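Local atomic coordinates of DNA methyltransferase (Nicotiana tabacum, PDB entry 4ONQ), a protein that probably methylates cytosine at carbon 5 in DNA with S-adenosyl-L-methionine as donor, the chain here being its catalytic domain with bound sinefungin. Residues A[48-51]-A[52-56]; A[99-102]-A[103-106]; A[147-151]-A[152-156]. The protein carries 5 engineered substitutions. All blocks are in the same frame, centred on the assembly; numbering follows the deposited sequence.

Contact 1: residues A[48-51]-A[52-56]; sequences APKG and VWDTI
The carbonyl O of G51 takes two donors from T55, the backbone N and, at 2.8 Å, OG1. They reach it from opposite faces of the carbonyl plane. T55 OG1 lies beside its own backbone N (chi1 -61°), which turns the hydroxyl back one turn onto G51 O. One residue earlier, D54 N bonds to K50 O at 3.0 Å. V52 N makes a bent, weak bond to P49 O (3.1 Å). This is the first turn of helix 50-59, with P49 at the N-cap, just after strand 39-45 of the Rossmann-like methyltransferase sheet. K50 and D54 form a pair of opposite charges that stops short of a salt bridge, K50 NZ staying 4.5 Å from D54 OD1. K50 CG is anti to the backbone N (chi1 172°), which puts it 3.4 Å from D54 OD2, and the bend at the second torsion then directs CD and CE past the carboxylate. D54 OD2 also lies 3.3 Å from K50 O, two acceptors facing each other. Apolar contacts lie elsewhere on the turn. P49 CG presses on V52 CG2 at 3.2 Å, a tight fit, and A48 CB lies 3.8 Å from W53 CD1. The indole NE1 of W53 is hydrogen-bonded to A46 O, and the ring meets F67 edge-to-face while the side chain touches N44 and I83 in the sheet.

Contact 2: residues A[99-102]-A[103-106]; sequences PRTI and HEAL
L106 N donates to I102 O at 2.8 Å. A105 N bonds likewise to T101 O (2.9 Å), and the two bonds together define the single turn of the short helix 102-105. T101 is its N-cap: the first torsion of 56° sets OG1 between the backbone N and the carbonyl carbon, facing the turn, where it accepts from E104 N at 3.2 Å. This capping bond is doubtful in detail, because T101 OG1 and E104 CG are modelled too close together, which leaves the course of the E104 side chain less sure as well. As modelled, E104 extends beyond CG and runs back over the start of the turn, where OE2 accepts from R100 N, one residue before the N-cap, at 3.1 Å and with its anti lone pair (N-H...O angle 161°). The carboxylate would thus hold the backbone just ahead of the helix. Around this turn, H103 meets W113 edge-to-face, A105 touches M184 and L185 of helix 179-186, and the R100 carbonyl receives K121 NZ. The P99 ring lies against the helix flank, with CB 3.6 Å from E104 CB and CG 3.9 Å from A105 CB.

Contact 3: residues A[147-151]-A[152-156]; sequences GEPPM and RVQKF
Q154 carries CG beside its backbone N (chi1 -79°) and is extended beyond it (chi2 -173°), which sends the amide back past the helix start to P149, while M151, bent at its second and third torsions, curls its thioether toward the same amide. Q154 NE2 donates to P149 O at 2.7 Å with an N-H...O angle of 157°, the acceptor lying close to the amide plane. M151 SD lies alongside the amide, 3.8 Å from Q154 OE1 and about as far from NE2. With an alanine in place of Q154, P149 O is likely to lose its side-chain donor, and M151 SD and the P149 ring the chain they rest on. In the backbone, Q154 N bonds to P150 O (2.9 Å). The prolines pack the flank: the P149 and Q154 side chains cross at about a right angle, CG to CG 3.6 Å, and V153 splits its methyls between the rings, CG2 on P149 CB and CG1 at 3.5 Å from P150 CB. Beyond the turn, P150 touches F145, E148 touches S115, and P149 and Q154 touch W116. With P150 as N-cap, the turn leads the loop that follows helix 132-143 into helix 151-164.

From the N terminus the contacts follow in series, each a local turn between adjoining segments, and none nests within or crosses another. Contact 1 begins helix 50-59 as the chain leaves strand 39-45 of the mixed sheet. After strand 79-84, a loop leads to contact 2, the single turn of helix 102-105, which lies against helix 179-186. Contact 3 closes the connection from helix 132-143 into helix 151-164. Contacts 2 and 3, on the same side of the chain's centre, are 24 Å apart between centres; contact 1 is 34 and 40 Å from them. The loop between helices 107-110 and 132-143 supplies W113 to contact 2 and W116 to contact 3.

Contact 1: residues A[48-51]-A[52-56]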
# COMPACT_ATOMS: atom_id res chain seq x y z
N ALA A 48 5.74 -3.76 15.31
CA ALA A 48 5.66 -5.18 15.61
C ALA A 48 6.79 -5.49 16.58
O ALA A 48 7.79 -4.77 16.60
CB ALA A 48 5.81 -6.00 14.34
N PRO A 49 6.64 -6.55 17.39
CA PRO A 49 7.71 -6.86 18.35
C PRO A 49 9.04 -7.18 17.66
O PRO A 49 9.06 -7.57 16.50
CB PRO A 49 7.18 -8.07 19.12
CG PRO A 49 6.26 -8.78 18.17
CD PRO A 49 5.92 -7.80 17.10
N LYS A 50 10.14 -6.98 18.39
CA LYS A 50 11.50 -7.20 17.89
C LYS A 50 11.67 -8.58 17.25
O LYS A 50 12.26 -8.71 16.16
CB LYS A 50 12.49 -7.01 19.04
CG LYS A 50 13.93 -7.38 18.73
CD LYS A 50 14.70 -6.21 18.13
CE LYS A 50 16.18 -6.55 18.00
NZ LYS A 50 16.96 -5.47 17.32
N GLY A 51 11.13 -9.59 17.92
CA GLY A 51 11.26 -10.97 17.48
C GLY A 51 10.63 -11.26 16.14
O GLY A 51 11.12 -12.09 15.38
N VAL A 52 9.53 -10.57 15.83
CA VAL A 52 8.83 -10.80 14.57
C VAL A 52 9.66 -10.33 13.38
O VAL A 52 9.85 -11.06 12.41
CB VAL A 52 7.44 -10.14 14.54
CG1 VAL A 52 6.80 -10.31 13.17
CG2 VAL A 52 6.56 -10.74 15.62
N TRP A 53 10.17 -9.10 13.46
CA TRP A 53 11.00 -8.57 12.39
C TRP A 53 12.31 -9.34 12.30
O TRP A 53 12.85 -9.53 11.21
CB TRP A 53 11.22 -7.07 12.56
CG TRP A 53 10.09 -6.26 12.00
CD1 TRP A 53 9.19 -5.50 12.69
CD2 TRP A 53 9.73 -6.14 10.62
NE1 TRP A 53 8.30 -4.92 11.83
CE2 TRP A 53 8.60 -5.30 10.55
CE3 TRP A 53 10.24 -6.67 9.43
CZ2 TRP A 53 7.99 -4.97 9.35
CZ3 TRP A 53 9.63 -6.34 8.24
CH2 TRP A 53 8.52 -5.50 8.21
N ASP A 54 12.83 -9.79 13.44
CA ASP A 54 13.98 -10.68 13.42
C ASP A 54 13.69 -11.95 12.62
O ASP A 54 14.47 -12.34 11.75
CB ASP A 54 14.44 -11.02 14.84
CG ASP A 54 15.20 -9.88 15.50
OD1 ASP A 54 15.74 -9.02 14.77
OD2 ASP A 54 15.27 -9.86 16.75
N THR A 55 12.54 -12.57 12.90
CA THR A 55 12.10 -13.77 12.19
C THR A 55 11.97 -13.53 10.69
O THR A 55 12.44 -14.33 9.88
CB THR A 55 10.74 -14.26 12.72
OG1 THR A 55 10.84 -14.59 14.11
CG2 THR A 55 10.28 -15.49 11.94
N ILE A 56 11.31 -12.44 10.34
CA ILE A 56 11.09 -12.09 8.94
C ILE A 56 12.41 -11.89 8.21
O ILE A 56 12.59 -12.39 7.09
CB ILE A 56 10.20 -10.83 8.79
CG1 ILE A 56 8.77 -11.15 9.24
CG2 ILE A 56 10.20 -10.33 7.36
CD1 ILE A 56 7.88 -9.92 9.37

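Contact 2: residues A[99-102]-A[103-106]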
# COMPACT_ATOMS: atom_id res chain seq x y z
N PRO A 99 -1.07 15.22 -3.30
CA PRO A 99 -1.26 16.24 -2.27
C PRO A 99 -0.90 15.64 -0.92
O PRO A 99 -1.22 14.48 -0.68
CB PRO A 99 -2.77 16.54 -2.34
CG PRO A 99 -3.36 15.41 -3.12
CD PRO A 99 -2.30 14.98 -4.07
N ARG A 100 -0.22 16.40 -0.07
CA ARG A 100 0.28 15.83 1.17
C ARG A 100 -0.40 16.38 2.42
O ARG A 100 -0.09 15.96 3.52
CB ARG A 100 1.81 15.94 1.25
CG ARG A 100 2.53 14.93 0.36
CD ARG A 100 4.04 15.12 0.34
NE ARG A 100 4.69 14.69 1.57
CZ ARG A 100 5.14 15.51 2.51
NH1 ARG A 100 5.02 16.82 2.36
NH2 ARG A 100 5.73 15.02 3.60
N THR A 101 -1.33 17.31 2.25
CA THR A 101 -2.15 17.74 3.37
C THR A 101 -3.61 17.41 3.11
O THR A 101 -4.04 17.32 1.96
CB THR A 101 -2.03 19.24 3.66
OG1 THR A 101 -2.35 19.98 2.48
CG2 THR A 101 -0.62 19.59 4.10
N ILE A 102 -4.35 17.22 4.20
CA ILE A 102 -5.79 16.98 4.13
C ILE A 102 -6.47 18.04 3.28
O ILE A 102 -7.27 17.73 2.40
CB ILE A 102 -6.41 16.99 5.54
CG1 ILE A 102 -5.94 15.78 6.34
CG2 ILE A 102 -7.93 17.00 5.45
CD1 ILE A 102 -6.10 15.93 7.83
N HIS A 103 -6.13 19.27 3.52
CA HIS A 103 -6.68 20.35 2.78
C HIS A 103 -6.38 20.34 1.33
O HIS A 103 -7.21 20.78 0.57
CB HIS A 103 -6.26 21.66 3.36
CG HIS A 103 -6.91 21.98 4.65
ND1 HIS A 103 -6.42 22.86 5.50
CD2 HIS A 103 -8.07 21.50 5.22
CE1 HIS A 103 -7.20 22.94 6.56
NE2 HIS A 103 -8.21 22.11 6.38
N GLU A 104 -5.18 19.95 0.93
CA GLU A 104 -4.93 19.79 -0.49
C GLU A 104 -5.69 18.64 -1.11
O GLU A 104 -6.24 18.78 -2.17
CB GLU A 104 -3.43 19.72 -0.84
CG GLU A 104 -2.45 20.28 0.18
CD GLU A 104 -1.04 20.45 -0.35
OE1 GLU A 104 -0.68 21.56 -0.75
OE2 GLU A 104 -0.27 19.49 -0.35
N ALA A 105 -5.71 17.50 -0.44
CA ALA A 105 -6.38 16.32 -0.95
C ALA A 105 -7.88 16.42 -1.03
O ALA A 105 -8.47 15.96 -1.94
CB ALA A 105 -5.93 15.08 -0.22
N LEU A 106 -8.47 17.04 -0.04
CA LEU A 106 -9.88 17.14 0.07
C LEU A 106 -10.27 18.58 0.21
O LEU A 106 -10.47 19.06 1.28
CB LEU A 106 -10.32 16.43 1.31
CG LEU A 106 -10.48 14.94 1.44
CD1 LEU A 106 -10.40 14.16 0.17
CD2 LEU A 106 -9.48 14.40 2.40

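Contact 3: residues A[147-151]-A[152-156]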
# COMPACT_ATOMS: atom_id res chain seq x y z
N GLY A 147 -18.35 28.10 18.44
CA GLY A 147 -16.90 28.11 18.33
C GLY A 147 -16.22 29.17 19.17
O GLY A 147 -16.55 30.35 19.08
N GLU A 148 -15.28 28.73 20.00
CA GLU A 148 -14.78 27.38 20.02
C GLU A 148 -15.36 26.61 21.18
O GLU A 148 -15.84 27.19 22.10
CB GLU A 148 -13.26 27.42 20.17
CG GLU A 148 -12.53 28.24 19.14
CD GLU A 148 -11.06 28.43 19.44
OE1 GLU A 148 -10.66 28.41 20.62
OE2 GLU A 148 -10.28 28.62 18.50
N PRO A 149 -15.31 25.30 21.13
CA PRO A 149 -15.80 24.50 22.25
C PRO A 149 -14.76 24.41 23.37
O PRO A 149 -13.57 24.66 23.13
CB PRO A 149 -16.04 23.13 21.62
CG PRO A 149 -15.11 23.08 20.47
CD PRO A 149 -14.97 24.47 19.96
N PRO A 150 -15.21 24.08 24.59
CA PRO A 150 -14.30 23.90 25.72
C PRO A 150 -13.19 22.93 25.37
O PRO A 150 -13.37 22.06 24.50
CB PRO A 150 -15.21 23.29 26.80
CG PRO A 150 -16.56 23.82 26.48
CD PRO A 150 -16.62 23.91 24.98
N MET A 151 -12.04 23.08 26.02
CA MET A 151 -10.87 22.27 25.74
C MET A 151 -11.13 20.77 25.88
O MET A 151 -10.61 19.99 25.08
CB MET A 151 -9.71 22.68 26.64
CG MET A 151 -9.12 24.04 26.29
SD MET A 151 -8.53 24.10 24.59
CE MET A 151 -7.53 22.62 24.53
N ARG A 152 -11.89 20.36 26.88
CA ARG A 152 -12.09 18.92 27.11
C ARG A 152 -12.95 18.31 26.02
O ARG A 152 -12.74 17.15 25.65
CB ARG A 152 -12.69 18.62 28.48
CG ARG A 152 -14.03 19.25 28.69
CD ARG A 152 -14.94 18.44 29.59
NE ARG A 152 -16.33 18.69 29.21
CZ ARG A 152 -16.96 19.84 29.37
NH1 ARG A 152 -18.21 19.97 28.96
NH2 ARG A 152 -16.36 20.86 29.96
N VAL A 153 -13.91 19.06 25.50
CA VAL A 153 -14.68 18.56 24.36
C VAL A 153 -13.83 18.59 23.10
O VAL A 153 -13.88 17.65 22.31
CB VAL A 153 -16.06 19.26 24.17
CG1 VAL A 153 -16.23 20.37 25.17
CG2 VAL A 153 -16.24 19.75 22.74
N GLN A 154 -13.01 19.63 22.92
CA GLN A 154 -12.06 19.66 21.82
C GLN A 154 -11.20 18.40 21.82
O GLN A 154 -10.98 17.77 20.79
CB GLN A 154 -11.16 20.89 21.91
CG GLN A 154 -11.77 22.18 21.43
CD GLN A 154 -10.76 23.33 21.40
OE1 GLN A 154 -9.59 23.12 21.06
NE2 GLN A 154 -11.20 24.53 21.76
N LYS A 155 -10.75 18.00 23.01
CA LYS A 155 -9.94 16.81 23.14
C LYS A 155 -10.75 15.56 22.81
O LYS A 155 -10.28 14.68 22.10
CB LYS A 155 -9.33 16.69 24.53
CG LYS A 155 -8.36 15.53 24.63
CD LYS A 155 -8.01 15.18 26.06
CE LYS A 155 -7.28 13.85 26.12
NZ LYS A 155 -6.23 13.73 25.07
N PHE A 156 -11.97 15.48 23.33
CA PHE A 156 -12.84 14.35 23.02
C PHE A 156 -13.05 14.17 21.50
O PHE A 156 -12.80 13.07 20.95
CB PHE A 156 -14.17 14.47 23.78
CG PHE A 156 -15.29 13.68 23.17
CD1 PHE A 156 -15.35 12.31 23.32
CD2 PHE A 156 -16.28 14.32 22.44
CE1 PHE A 156 -16.38 11.58 22.75
CE2 PHE A 156 -17.32 13.59 21.87
CZ PHE A 156 -17.36 12.22 22.02